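Local coordinates for protein putative metal-dependent hydrolase (Parabacteroides distasonis ATCC 8503, PDB 3KL7) that binds two zinc ions in a metallo-beta-lactamase fold and is probably a metal-dependent hydrolase, at residues T72-D77 with N97-K102; I124-A129 with N146-T151; D91-A96 with K106-K111; H47-D52 with A66-I71. All coordinates share one frame; numbering follows the deposited sequence. Where two conformers were deposited one is given.

Overall arrangement
Two mixed beta sheets make up the fold, and the four contacts span both; contact 1 holds zinc ligands. Along the chain contact 4 closes first, pairing strands 47-51 and 68-71; contact 3 adds strands 93-96 and 108-109 to the same sheet, its centre about 10 Å from that of contact 4. Contact 1 alternates with contact 3 in sequence and follows the C-terminal ends of strands 68-71 and 93-96, setting the zinc-binding loop 72-77 against helix 98-104. Contact 2 comes last, in the second sheet, with its centre 13 to 14 Å from the other three. Tyr148 and Asn146 of contact 2 reach across to the first sheet, so both sheets meet near the metals.

Contact 1: T72-D77 with N97-K102; sequences THEHGD and NENSQK. With ZN (zinc ion), chain C; ZN (zinc ion), chain D.
The tight part of this contact is where Ser100 presses on the peptide between His73 and Glu74: its OG lies 3.1 Å from Glu74 N, but at an angle too poor for a hydrogen bond. That hydroxyl instead donates to Asn97 OD1 at 2.7 Å, striking a lone pair in the carbonyl plane. Asn97 is the N-cap of helix 98-104, its OD1 also taking a weak bond from Ser100 N. With chi1 at 69°, its CG sits between backbone N and carbonyl carbon, which folds the amide back over the first turn and lays CG 3.6 Å from Thr72 O. The amide nitrogen, ND2, goes to Arg144 O, so both ends of this buried group are held.

Toward solvent the contact thins to one polar link. Asn99 ND2 donates to Glu74 OE1 (3.0 Å), approaching on the syn side, with carboxylate and amide planes 85° apart; both residues are partly exposed.

Behind the peptide, His73 faces the metals. Its ND1 donates to Thr72 OG1 at 3.0 Å, which fixes the ring's rotation, and Thr72 OG1 is in turn bonded to Asp52. His73 NE2 binds one zinc at 2.3 Å, and His75 ND1 binds the same ion at 2.3 Å, with His140 and Asp162 completing its protein ligands. Asp77 OD2 reaches the second zinc at 2.5 Å, together with His78, His209 and the shared Asp162. A water bridges the two ions and donates to Asp77 OD1. The sequence His-Glu-His-Gly-Asp-His is the HxHxDH zinc motif of the metallo-beta-lactamase fold.

Contact 2: I124-A129 with N146-T151; sequences IEAVPA and NGYILT
Four backbone hydrogen bonds hold these antiparallel strands together. Glu125 and Ile149 form one hydrogen-bonded pair, with Glu125 N to Ile149 O at 2.9 Å and Ile149 N to Glu125 O at 2.8 Å. Val127 and Gly147 form the next, where Val127 N donates to Gly147 O at 2.9 Å and Gly147 N gives a 2.7 Å bond to Val127 O. At the Thr151 end a water is within hydrogen-bonding distance of Glu125 OE2, Ile149 O and Thr151 OG1; the Glu125 carboxylate itself makes a salt bridge with Arg156.

On one face Asn146 ND2 donates to Tyr148 OH at 3.1 Å, the hydroxyl lying in the amide plane; ND2 also meets Leu110 O, and the hydroxyl meets Ile71 O. Ile124 runs alongside the tyrosine. Its CG2 lies opposite the backbone N, which sends this methyl to Tyr148 CD1 (3.8 Å) and to Leu150 CD2. Ala126 CB touches both the Asn146 amide, at CG (3.9 Å), and CE1 of the Tyr148 ring.

The other face carries Val127 and Ile149, crossing at about a right angle with Val127 CG1 3.9 Å from Ile149 CD1. Val127 CG2 lies against Gly147, whose lack of a side chain gives it room.

Strand 115-116 continues the sheet beyond 123-128, while strand 155-159 flanks 146-152, with Tyr158 meeting Val127 and Ile159 meeting Leu150.

Contact 3: D91-A96 with K106-K111; sequences DTEIIA and KGKVLK
Three backbone hydrogen bonds zip Ile94, Ala96, Lys108 and Leu110 into a short parallel ladder. Lys108 N donates to Ile94 O at 2.7 Å. Ala96 N then gives to Lys108 O at 2.8 Å, and Leu110 N to Ala96 O at 2.9 Å. CA-H...O contacts run beside these, Val109 CA standing 3.3 Å from Ala96 O.

This is the pairing within a beta-alpha-beta unit: strand 93-96 leads into helix 98-104, which returns the chain to strand 108-109, the outermost strand of its sheet. Gly107, just before the return strand, has phi at 105°. With this backbone shape a CB would be jammed against the carbonyl O of Lys106, which by itself calls for glycine; Ile94 CG2, crowding the same spot, adds to the demand.

Apolar contacts fall on two sides. Facing the second sheet, Ile95 CG2 sits 3.6 Å from Leu110 CG and equally close to CD1, the two chains slanting across each other, and Ile124 covers both. Around the other side Ile94 CD1 meets the aliphatic part of Lys106 at CE, 3.6 Å away; the lysine's extended chain runs slantwise across Ile94, touching CD1 with CG as well. Ile94 also touches Leu104 of the helix.

As for charges, both lysines find their acids beyond the two segments: Lys106 NZ makes a salt bridge with Glu88, and Lys108 NZ with Asp116. In the conformer given, Glu93 leans toward Lys108 without a direct contact between their charged atoms, and any attraction between them is doubtful.

Contact 4: H47-D52 with A66-I71; sequences HSIQVD and ADIILI
The His47 ring has the Asp67 carboxylate at its edge, with OD2 near the ring plane and 4.0 Å from His47 ND1; the two flat groups are turned 79° from each other. Tyr121 stacks with the same ring. A chi1 of -70° sets Asp67 CG beside its own backbone N and turns OD2 to Ser48 N, which it takes at 3.0 Å on its anti lone pair, standing in for a main-chain carbonyl where the strand pairing begins, while OD1 makes a salt bridge with Lys89. Ser48 O answers by accepting Asp67 N at 2.8 Å, plus a weak bond from Ile68 N.

At the other end the Asp52 carboxylate lies against Ile71, OD1 coming 3.2 Å from Ile71 CA. Its OD2 is bonded to Thr72 OG1 and to His78 ND1, so Asp52 is a second-shell residue behind the zinc ligand His78. The positive phi of Asp52 (42°) turns the chain off the strand.

Between these ends parallel bonding runs from Gln50 N to Ile68 O (2.9 Å), Leu70 N to Gln50 O (2.8 Å) and Asp52 N to Leu70 O (2.8 Å). Ile49 lies side by side with Ile68, CG1 to CB 4.0 Å, and with Leu70.

Strand 39-44 pairs antiparallel with 47-51, and strand 93-96 runs parallel beside 68-71. Helix 81-87 packs on Gln50 and Ile69, whereas Ile68 and Leu70, on the opposite face, meet Ile95.

Contact 1: T72-D77 with N97-K102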
loop_
_atom_site.group_PDB
_atom_site.type_symbol
_atom_site.label_atom_id
_atom_site.label_comp_id
_atom_site.label_asym_id
_atom_site.label_seq_id
_atom_site.Cartn_x
_atom_site.Cartn_y
_atom_site.Cartn_z
ATOM N N THR A 72 -6.797 -2.913 -0.366
ATOM C CA THR A 72 -7.048 -1.501 -0.773
ATOM C C THR A 72 -8.327 -1.356 -1.630
ATOM O O THR A 72 -9.125 -0.425 -1.424
ATOM C CB THR A 72 -5.876 -0.940 -1.578
ATOM O OG1 THR A 72 -5.646 -1.771 -2.722
ATOM C CG2 THR A 72 -4.607 -0.867 -0.724
ATOM N N HIS A 73 -8.515 -2.258 -2.597
ATOM C CA HIS A 73 -9.726 -2.235 -3.432
ATOM C C HIS A 73 -9.907 -3.531 -4.184
ATOM O O HIS A 73 -9.058 -4.420 -4.108
ATOM C CB HIS A 73 -9.730 -1.017 -4.395
ATOM C CG HIS A 73 -8.652 -1.049 -5.437
ATOM N ND1 HIS A 73 -7.310 -0.998 -5.123
ATOM C CD2 HIS A 73 -8.722 -1.092 -6.788
ATOM C CE1 HIS A 73 -6.601 -1.029 -6.240
ATOM N NE2 HIS A 73 -7.434 -1.089 -7.263
ATOM N N GLU A 74 -11.015 -3.617 -4.934
ATOM C CA GLU A 74 -11.589 -4.889 -5.392
ATOM C C GLU A 74 -11.032 -5.462 -6.703
ATOM O O GLU A 74 -11.327 -6.592 -7.044
ATOM C CB GLU A 74 -13.103 -4.716 -5.549
ATOM C CG GLU A 74 -13.509 -3.967 -6.807
ATOM C CD GLU A 74 -14.863 -3.328 -6.696
ATOM O OE1 GLU A 74 -14.962 -2.222 -6.107
ATOM O OE2 GLU A 74 -15.835 -3.921 -7.209
ATOM N N HIS A 75 -10.246 -4.676 -7.434
ATOM C CA HIS A 75 -9.674 -5.137 -8.710
ATOM C C HIS A 75 -8.827 -6.409 -8.531
ATOM O O HIS A 75 -8.194 -6.608 -7.495
ATOM C CB HIS A 75 -8.829 -4.017 -9.364
ATOM C CG HIS A 75 -9.645 -2.883 -9.917
ATOM N ND1 HIS A 75 -9.132 -1.623 -10.101
ATOM C CD2 HIS A 75 -10.938 -2.821 -10.308
ATOM C CE1 HIS A 75 -10.068 -0.835 -10.595
ATOM N NE2 HIS A 75 -11.176 -1.534 -10.720
ATOM N N GLY A 76 -8.821 -7.254 -9.563
ATOM C CA GLY A 76 -8.190 -8.609 -9.502
ATOM C C GLY A 76 -6.679 -8.657 -9.260
ATOM O O GLY A 76 -6.160 -9.656 -8.786
ATOM N N ASP A 77 -5.978 -7.571 -9.588
ATOM C CA ASP A 77 -4.545 -7.471 -9.298
ATOM C C ASP A 77 -4.290 -6.928 -7.848
ATOM O O ASP A 77 -3.176 -6.488 -7.510
ATOM C CB ASP A 77 -3.827 -6.599 -10.353
ATOM C CG ASP A 77 -4.359 -5.163 -10.406
ATOM O OD1 ASP A 77 -5.585 -4.974 -10.440
ATOM O OD2 ASP A 77 -3.542 -4.241 -10.432
ATOM N N ASN A 97 -11.790 -2.242 2.050
ATOM C CA ASN A 97 -12.811 -1.292 1.661
ATOM C C ASN A 97 -14.120 -2.042 1.546
ATOM O O ASN A 97 -14.130 -3.252 1.504
ATOM C CB ASN A 97 -12.448 -0.562 0.343
ATOM C CG ASN A 97 -12.480 -1.481 -0.876
ATOM O OD1 ASN A 97 -12.128 -2.657 -0.787
ATOM N ND2 ASN A 97 -12.907 -0.930 -2.041
ATOM N N GLU A 98 -15.220 -1.319 1.505
ATOM C CA GLU A 98 -16.526 -1.935 1.578
ATOM C C GLU A 98 -16.789 -2.940 0.431
ATOM O O GLU A 98 -17.237 -4.056 0.672
ATOM C CB GLU A 98 -17.602 -0.869 1.620
ATOM C CG GLU A 98 -19.018 -1.422 1.437
ATOM C CD GLU A 98 -20.108 -0.414 1.778
ATOM O OE1 GLU A 98 -19.801 0.769 1.975
ATOM O OE2 GLU A 98 -21.284 -0.820 1.850
ATOM N N ASN A 99 -16.506 -2.544 -0.808
ATOM C CA ASN A 99 -16.768 -3.417 -1.942
ATOM C C ASN A 99 -15.983 -4.734 -1.874
ATOM O O ASN A 99 -16.510 -5.790 -2.257
ATOM C CB ASN A 99 -16.468 -2.706 -3.256
ATOM C CG ASN A 99 -17.541 -1.768 -3.653
ATOM O OD1 ASN A 99 -18.481 -1.541 -2.909
ATOM N ND2 ASN A 99 -17.420 -1.208 -4.828
ATOM N N SER A 100 -14.735 -4.686 -1.393
ATOM C CA SER A 100 -13.917 -5.905 -1.329
ATOM C C SER A 100 -14.435 -6.841 -0.238
ATOM O O SER A 100 -14.533 -8.061 -0.445
ATOM C CB SER A 100 -12.443 -5.581 -1.111
ATOM O OG SER A 100 -11.875 -4.945 -2.258
ATOM N N GLN A 101 -14.782 -6.259 0.914
ATOM C CA GLN A 101 -15.379 -6.989 2.022
ATOM C C GLN A 101 -16.628 -7.714 1.580
ATOM O O GLN A 101 -16.809 -8.882 1.887
ATOM C CB GLN A 101 -15.721 -6.009 3.151
ATOM C CG GLN A 101 -15.897 -6.655 4.530
ATOM C CD GLN A 101 -17.287 -7.167 4.782
ATOM O OE1 GLN A 101 -18.226 -6.868 4.030
ATOM N NE2 GLN A 101 -17.443 -7.934 5.855
ATOM N N LYS A 102 -17.501 -7.014 0.856
ATOM C CA LYS A 102 -18.731 -7.617 0.340
ATOM C C LYS A 102 -18.434 -8.838 -0.521
ATOM O O LYS A 102 -19.060 -9.890 -0.362
ATOM C CB LYS A 102 -19.530 -6.596 -0.482
ATOM C CG LYS A 102 -20.808 -6.104 0.177
ATOM C CD LYS A 102 -21.882 -7.193 0.196
ATOM C CE LYS A 102 -21.934 -7.898 1.542
ATOM N NZ LYS A 102 -22.617 -7.066 2.591
HETATM ZN ZN ZN C . -7.031 -0.785 -9.501
HETATM ZN ZN ZN D . -4.135 -1.997 -9.628
HETATM O O HOH W 1 -6.095 -2.508 -10.064
#

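Contact 2: I124-A129 with N146-T151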
loop_
_atom_site.group_PDB
_atom_site.type_symbol
_atom_site.label_atom_id
_atom_site.label_comp_id
_atom_site.label_asym_id
_atom_site.label_seq_id
_atom_site.Cartn_x
_atom_site.Cartn_y
_atom_site.Cartn_z
ATOM N N ILE A 124 -4.340 1.877 12.030
ATOM C CA ILE A 124 -4.676 2.009 10.608
ATOM C C ILE A 124 -5.525 3.237 10.388
ATOM O O ILE A 124 -6.482 3.473 11.110
ATOM C CB ILE A 124 -5.501 0.789 10.068
ATOM C CG1 ILE A 124 -4.882 -0.540 10.482
ATOM C CG2 ILE A 124 -5.596 0.848 8.578
ATOM C CD1 ILE A 124 -5.752 -1.766 10.088
ATOM N N GLU A 125 -5.180 4.012 9.370
ATOM C CA GLU A 125 -6.044 5.077 8.903
ATOM C C GLU A 125 -6.329 4.849 7.433
ATOM O O GLU A 125 -5.426 4.595 6.662
ATOM C CB GLU A 125 -5.376 6.456 9.139
ATOM C CG GLU A 125 -4.942 6.661 10.595
ATOM C CD GLU A 125 -3.989 7.818 10.781
ATOM O OE1 GLU A 125 -4.465 8.979 10.833
ATOM O OE2 GLU A 125 -2.755 7.560 10.900
ATOM N N ALA A 126 -7.597 4.913 7.055
ATOM C CA ALA A 126 -7.980 4.795 5.664
ATOM C C ALA A 126 -8.105 6.187 5.037
ATOM O O ALA A 126 -8.797 7.085 5.566
ATOM C CB ALA A 126 -9.321 4.003 5.515
ATOM N N VAL A 127 -7.438 6.362 3.916
ATOM C CA VAL A 127 -7.407 7.628 3.239
ATOM C C VAL A 127 -7.878 7.411 1.786
ATOM O O VAL A 127 -7.941 6.281 1.322
ATOM C CB VAL A 127 -5.981 8.245 3.284
ATOM C CG1 VAL A 127 -5.627 8.690 4.741
ATOM C CG2 VAL A 127 -4.943 7.249 2.748
ATOM N N PRO A 128 -8.232 8.496 1.083
ATOM C CA PRO A 128 -8.745 8.334 -0.260
ATOM C C PRO A 128 -7.702 7.839 -1.260
ATOM O O PRO A 128 -6.499 8.039 -1.075
ATOM C CB PRO A 128 -9.230 9.755 -0.634
ATOM C CG PRO A 128 -9.302 10.494 0.640
ATOM C CD PRO A 128 -8.269 9.899 1.518
ATOM N N ALA A 129 -8.180 7.186 -2.302
ATOM C CA ALA A 129 -7.353 6.750 -3.384
ATOM C C ALA A 129 -8.275 6.665 -4.641
ATOM O O ALA A 129 -9.122 5.751 -4.733
ATOM C CB ALA A 129 -6.726 5.390 -3.057
ATOM N N ASN A 146 -9.578 2.594 -0.858
ATOM C CA ASN A 146 -8.750 3.099 0.247
ATOM C C ASN A 146 -7.302 3.068 -0.059
ATOM O O ASN A 146 -6.801 2.135 -0.683
ATOM C CB ASN A 146 -8.936 2.220 1.505
ATOM C CG ASN A 146 -10.299 2.344 2.120
ATOM O OD1 ASN A 146 -10.973 3.388 2.007
ATOM N ND2 ASN A 146 -10.727 1.285 2.785
ATOM N N GLY A 147 -6.609 4.088 0.389
ATOM C CA GLY A 147 -5.197 3.950 0.732
ATOM C C GLY A 147 -5.181 3.744 2.252
ATOM O O GLY A 147 -6.210 3.954 2.895
ATOM N N TYR A 148 -4.026 3.329 2.814
ATOM C CA TYR A 148 -3.875 3.116 4.281
ATOM C C TYR A 148 -2.605 3.736 4.818
ATOM O O TYR A 148 -1.591 3.701 4.176
ATOM C CB TYR A 148 -3.847 1.616 4.620
ATOM C CG TYR A 148 -5.077 0.915 4.212
ATOM C CD1 TYR A 148 -6.284 1.171 4.854
ATOM C CD2 TYR A 148 -5.067 0.010 3.159
ATOM C CE1 TYR A 148 -7.437 0.534 4.467
ATOM C CE2 TYR A 148 -6.206 -0.620 2.768
ATOM C CZ TYR A 148 -7.401 -0.355 3.423
ATOM O OH TYR A 148 -8.561 -0.989 3.022
ATOM N N ILE A 149 -2.691 4.316 6.017
ATOM C CA ILE A 149 -1.514 4.719 6.756
ATOM C C ILE A 149 -1.430 3.763 7.932
ATOM O O ILE A 149 -2.370 3.661 8.729
ATOM C CB ILE A 149 -1.609 6.187 7.300
ATOM C CG1 ILE A 149 -2.009 7.165 6.206
ATOM C CG2 ILE A 149 -0.291 6.617 7.924
ATOM C CD1 ILE A 149 -2.234 8.591 6.734
ATOM N N LEU A 150 -0.311 3.061 8.021
ATOM C CA LEU A 150 -0.075 2.085 9.045
ATOM C C LEU A 150 0.968 2.618 9.949
ATOM O O LEU A 150 2.052 2.992 9.492
ATOM C CB LEU A 150 0.419 0.787 8.415
ATOM C CG LEU A 150 -0.492 0.268 7.325
ATOM C CD1 LEU A 150 0.107 -0.974 6.678
ATOM C CD2 LEU A 150 -1.863 -0.014 7.919
ATOM N N THR A 151 0.669 2.675 11.236
ATOM C CA THR A 151 1.603 3.220 12.199
ATOM C C THR A 151 2.090 2.116 13.150
ATOM O O THR A 151 1.298 1.465 13.796
ATOM C CB THR A 151 0.965 4.382 13.007
ATOM O OG1 THR A 151 0.446 5.383 12.093
ATOM C CG2 THR A 151 2.007 5.021 13.955
HETATM O O HOH W 2 -1.941 5.019 11.061
#

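Contact 3: D91-A96 with K106-K111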
loop_
_atom_site.group_PDB
_atom_site.type_symbol
_atom_site.label_atom_id
_atom_site.label_comp_id
_atom_site.label_asym_id
_atom_site.label_seq_id
_atom_site.Cartn_x
_atom_site.Cartn_y
_atom_site.Cartn_z
ATOM N N ASP A 91 -7.526 -17.095 13.058
ATOM C CA ASP A 91 -7.638 -15.795 13.763
ATOM C C ASP A 91 -7.101 -14.577 12.949
ATOM O O ASP A 91 -6.886 -13.501 13.507
ATOM C CB ASP A 91 -6.986 -15.867 15.179
ATOM C CG ASP A 91 -5.486 -16.192 15.135
ATOM O OD1 ASP A 91 -4.962 -16.465 14.044
ATOM O OD2 ASP A 91 -4.833 -16.168 16.208
ATOM N N THR A 92 -6.913 -14.758 11.637
ATOM C CA THR A 92 -6.540 -13.662 10.762
ATOM C C THR A 92 -7.650 -12.598 10.722
ATOM O O THR A 92 -8.784 -12.925 10.604
ATOM C CB THR A 92 -6.317 -14.147 9.313
ATOM O OG1 THR A 92 -5.204 -15.032 9.261
ATOM C CG2 THR A 92 -6.063 -12.975 8.387
ATOM N N GLU A 93 -7.285 -11.327 10.834
ATOM C CA GLU A 93 -8.258 -10.233 10.653
ATOM C C GLU A 93 -8.038 -9.594 9.293
ATOM O O GLU A 93 -6.941 -9.108 8.992
ATOM C CB GLU A 93 -8.126 -9.164 11.763
ATOM C CG GLU A 93 -9.201 -8.008 11.676
ATOM C CD GLU A 93 -10.613 -8.453 12.111
ATOM O OE1 GLU A 93 -10.905 -8.411 13.334
ATOM O OE2 GLU A 93 -11.431 -8.833 11.225
ATOM N N ILE A 94 -9.086 -9.601 8.469
ATOM C CA ILE A 94 -9.046 -8.957 7.151
ATOM C C ILE A 94 -9.612 -7.531 7.300
ATOM O O ILE A 94 -10.704 -7.360 7.829
ATOM C CB ILE A 94 -9.893 -9.755 6.125
ATOM C CG1 ILE A 94 -9.330 -11.178 5.978
ATOM C CG2 ILE A 94 -9.932 -9.032 4.754
ATOM C CD1 ILE A 94 -10.195 -12.117 5.132
ATOM N N ILE A 95 -8.846 -6.520 6.871
ATOM C CA ILE A 95 -9.311 -5.113 6.877
ATOM C C ILE A 95 -9.392 -4.636 5.416
ATOM O O ILE A 95 -8.404 -4.708 4.695
ATOM C CB ILE A 95 -8.332 -4.152 7.686
ATOM C CG1 ILE A 95 -8.384 -4.450 9.200
ATOM C CG2 ILE A 95 -8.753 -2.686 7.517
ATOM C CD1 ILE A 95 -7.793 -5.786 9.607
ATOM N N ALA A 96 -10.563 -4.158 4.980
ATOM C CA ALA A 96 -10.784 -3.894 3.537
ATOM C C ALA A 96 -11.752 -2.731 3.289
ATOM O O ALA A 96 -12.438 -2.281 4.200
ATOM C CB ALA A 96 -11.309 -5.162 2.852
ATOM N N LYS A 106 -16.492 -11.574 4.317
ATOM C CA LYS A 106 -15.908 -11.531 5.653
ATOM C C LYS A 106 -14.924 -10.384 5.739
ATOM O O LYS A 106 -14.523 -9.823 4.726
ATOM C CB LYS A 106 -15.206 -12.867 5.990
ATOM C CG LYS A 106 -13.971 -13.181 5.126
ATOM C CD LYS A 106 -13.523 -14.701 5.236
ATOM C CE LYS A 106 -12.262 -14.984 4.358
ATOM N NZ LYS A 106 -12.012 -16.434 4.139
ATOM N N GLY A 107 -14.548 -10.032 6.952
ATOM C CA GLY A 107 -13.590 -8.979 7.167
ATOM C C GLY A 107 -14.227 -7.695 7.663
ATOM O O GLY A 107 -15.450 -7.551 7.660
ATOM N N LYS A 108 -13.366 -6.761 8.084
ATOM C CA LYS A 108 -13.777 -5.458 8.609
ATOM C C LYS A 108 -13.718 -4.392 7.501
ATOM O O LYS A 108 -12.788 -4.368 6.713
ATOM C CB LYS A 108 -12.851 -5.072 9.758
ATOM C CG LYS A 108 -13.157 -3.766 10.376
ATOM C CD LYS A 108 -12.022 -3.306 11.317
ATOM C CE LYS A 108 -11.932 -4.147 12.548
ATOM N NZ LYS A 108 -11.159 -3.477 13.556
ATOM N N VAL A 109 -14.733 -3.527 7.460
ATOM C CA VAL A 109 -14.842 -2.474 6.444
ATOM C C VAL A 109 -14.305 -1.144 6.983
ATOM O O VAL A 109 -14.735 -0.688 8.027
ATOM C CB VAL A 109 -16.346 -2.231 6.043
ATOM C CG1 VAL A 109 -16.486 -0.974 5.216
ATOM C CG2 VAL A 109 -16.900 -3.415 5.330
ATOM N N LEU A 110 -13.368 -0.529 6.263
ATOM C CA LEU A 110 -12.962 0.835 6.555
ATOM C C LEU A 110 -13.354 1.709 5.387
ATOM O O LEU A 110 -13.184 1.318 4.249
ATOM C CB LEU A 110 -11.434 0.942 6.789
ATOM C CG LEU A 110 -10.804 0.181 7.952
ATOM C CD1 LEU A 110 -9.423 0.751 8.258
ATOM C CD2 LEU A 110 -11.645 0.259 9.141
ATOM N N LYS A 111 -13.910 2.885 5.686
ATOM C CA LYS A 111 -14.184 3.914 4.674
ATOM C C LYS A 111 -13.132 5.029 4.788
ATOM O O LYS A 111 -12.369 5.110 5.804
ATOM C CB LYS A 111 -15.583 4.515 4.881
ATOM C CG LYS A 111 -16.740 3.498 4.779
#

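Contact 4: H47-D52 with A66-I71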
loop_
_atom_site.group_PDB
_atom_site.type_symbol
_atom_site.label_atom_id
_atom_site.label_comp_id
_atom_site.label_asym_id
_atom_site.label_seq_id
_atom_site.Cartn_x
_atom_site.Cartn_y
_atom_site.Cartn_z
ATOM N N HIS A 47 4.594 -10.312 14.008
ATOM C CA HIS A 47 3.297 -10.326 13.364
ATOM C C HIS A 47 3.521 -10.199 11.874
ATOM O O HIS A 47 4.419 -9.464 11.439
ATOM C CB HIS A 47 2.431 -9.153 13.850
ATOM C CG HIS A 47 2.180 -9.163 15.321
ATOM N ND1 HIS A 47 1.351 -10.085 15.928
ATOM C CD2 HIS A 47 2.653 -8.369 16.311
ATOM C CE1 HIS A 47 1.330 -9.860 17.228
ATOM N NE2 HIS A 47 2.115 -8.828 17.486
ATOM N N SER A 48 2.702 -10.904 11.086
ATOM C CA SER A 48 2.827 -10.887 9.639
ATOM C C SER A 48 1.588 -10.237 9.001
ATOM O O SER A 48 0.461 -10.618 9.290
ATOM C CB SER A 48 3.014 -12.291 9.114
ATOM O OG SER A 48 3.149 -12.282 7.709
ATOM N N ILE A 49 1.825 -9.241 8.145
ATOM C CA ILE A 49 0.758 -8.467 7.517
ATOM C C ILE A 49 0.878 -8.550 6.013
ATOM O O ILE A 49 1.899 -8.184 5.452
ATOM C CB ILE A 49 0.847 -7.003 7.901
ATOM C CG1 ILE A 49 0.649 -6.828 9.431
ATOM C CG2 ILE A 49 -0.204 -6.180 7.106
ATOM C CD1 ILE A 49 1.735 -5.968 10.105
ATOM N N GLN A 50 -0.164 -9.033 5.357
ATOM C CA GLN A 50 -0.177 -9.076 3.914
ATOM C C GLN A 50 -1.044 -7.962 3.388
ATOM O O GLN A 50 -2.161 -7.744 3.882
ATOM C CB GLN A 50 -0.702 -10.415 3.412
ATOM C CG GLN A 50 0.152 -11.614 3.806
ATOM C CD GLN A 50 1.414 -11.754 2.968
ATOM O OE1 GLN A 50 1.653 -10.972 2.048
ATOM N NE2 GLN A 50 2.229 -12.771 3.284
ATOM N N VAL A 51 -0.521 -7.256 2.379
ATOM C CA VAL A 51 -1.248 -6.219 1.678
ATOM C C VAL A 51 -1.554 -6.656 0.241
ATOM O O VAL A 51 -0.651 -7.033 -0.510
ATOM C CB VAL A 51 -0.416 -4.929 1.616
ATOM C CG1 VAL A 51 -1.214 -3.784 0.936
ATOM C CG2 VAL A 51 0.041 -4.543 3.003
ATOM N N ASP A 52 -2.826 -6.581 -0.138
ATOM C CA ASP A 52 -3.271 -6.913 -1.512
ATOM C C ASP A 52 -2.569 -8.174 -2.057
ATOM O O ASP A 52 -1.976 -8.146 -3.145
ATOM C CB ASP A 52 -3.029 -5.729 -2.463
ATOM C CG ASP A 52 -3.873 -4.458 -2.095
ATOM O OD1 ASP A 52 -4.834 -4.563 -1.294
ATOM O OD2 ASP A 52 -3.559 -3.349 -2.634
ATOM N N ALA A 66 -0.846 -15.021 7.751
ATOM C CA ALA A 66 -1.176 -13.633 8.039
ATOM C C ALA A 66 -1.896 -13.468 9.375
ATOM O O ALA A 66 -2.874 -14.152 9.657
ATOM C CB ALA A 66 -2.043 -13.066 6.920
ATOM N N ASP A 67 -1.404 -12.562 10.192
ATOM C CA ASP A 67 -2.178 -12.072 11.319
ATOM C C ASP A 67 -3.187 -11.048 10.799
ATOM O O ASP A 67 -4.289 -10.906 11.344
ATOM C CB ASP A 67 -1.268 -11.425 12.351
ATOM C CG ASP A 67 -0.402 -12.439 13.083
ATOM O OD1 ASP A 67 -0.942 -13.170 13.926
ATOM O OD2 ASP A 67 0.823 -12.498 12.811
ATOM N N ILE A 68 -2.807 -10.351 9.736
ATOM C CA ILE A 68 -3.633 -9.317 9.162
ATOM C C ILE A 68 -3.520 -9.305 7.661
ATOM O O ILE A 68 -2.416 -9.419 7.127
ATOM C CB ILE A 68 -3.213 -7.915 9.683
ATOM C CG1 ILE A 68 -3.344 -7.868 11.215
ATOM C CG2 ILE A 68 -4.080 -6.799 9.024
ATOM C CD1 ILE A 68 -2.826 -6.590 11.820
ATOM N N ILE A 69 -4.672 -9.162 6.972
ATOM C CA ILE A 69 -4.695 -8.957 5.519
ATOM C C ILE A 69 -5.398 -7.650 5.212
ATOM O O ILE A 69 -6.550 -7.440 5.595
ATOM C CB ILE A 69 -5.403 -10.137 4.763
ATOM C CG1 ILE A 69 -4.692 -11.482 5.092
ATOM C CG2 ILE A 69 -5.441 -9.858 3.185
ATOM C CD1 ILE A 69 -5.423 -12.709 4.622
ATOM N N LEU A 70 -4.683 -6.764 4.543
ATOM C CA LEU A 70 -5.199 -5.459 4.148
ATOM C C LEU A 70 -5.559 -5.481 2.658
ATOM O O LEU A 70 -4.704 -5.772 1.828
ATOM C CB LEU A 70 -4.108 -4.402 4.325
ATOM C CG LEU A 70 -4.163 -3.443 5.467
ATOM C CD1 LEU A 70 -5.536 -2.743 5.525
ATOM C CD2 LEU A 70 -3.863 -4.171 6.752
ATOM N N ILE A 71 -6.790 -5.148 2.323
ATOM C CA ILE A 71 -7.164 -4.959 0.915
ATOM C C ILE A 71 -7.484 -3.493 0.627
ATOM O O ILE A 71 -8.344 -2.894 1.293
ATOM C CB ILE A 71 -8.377 -5.799 0.516
ATOM C CG1 ILE A 71 -8.174 -7.257 0.909
ATOM C CG2 ILE A 71 -8.628 -5.671 -0.998
ATOM C CD1 ILE A 71 -6.858 -7.846 0.426
#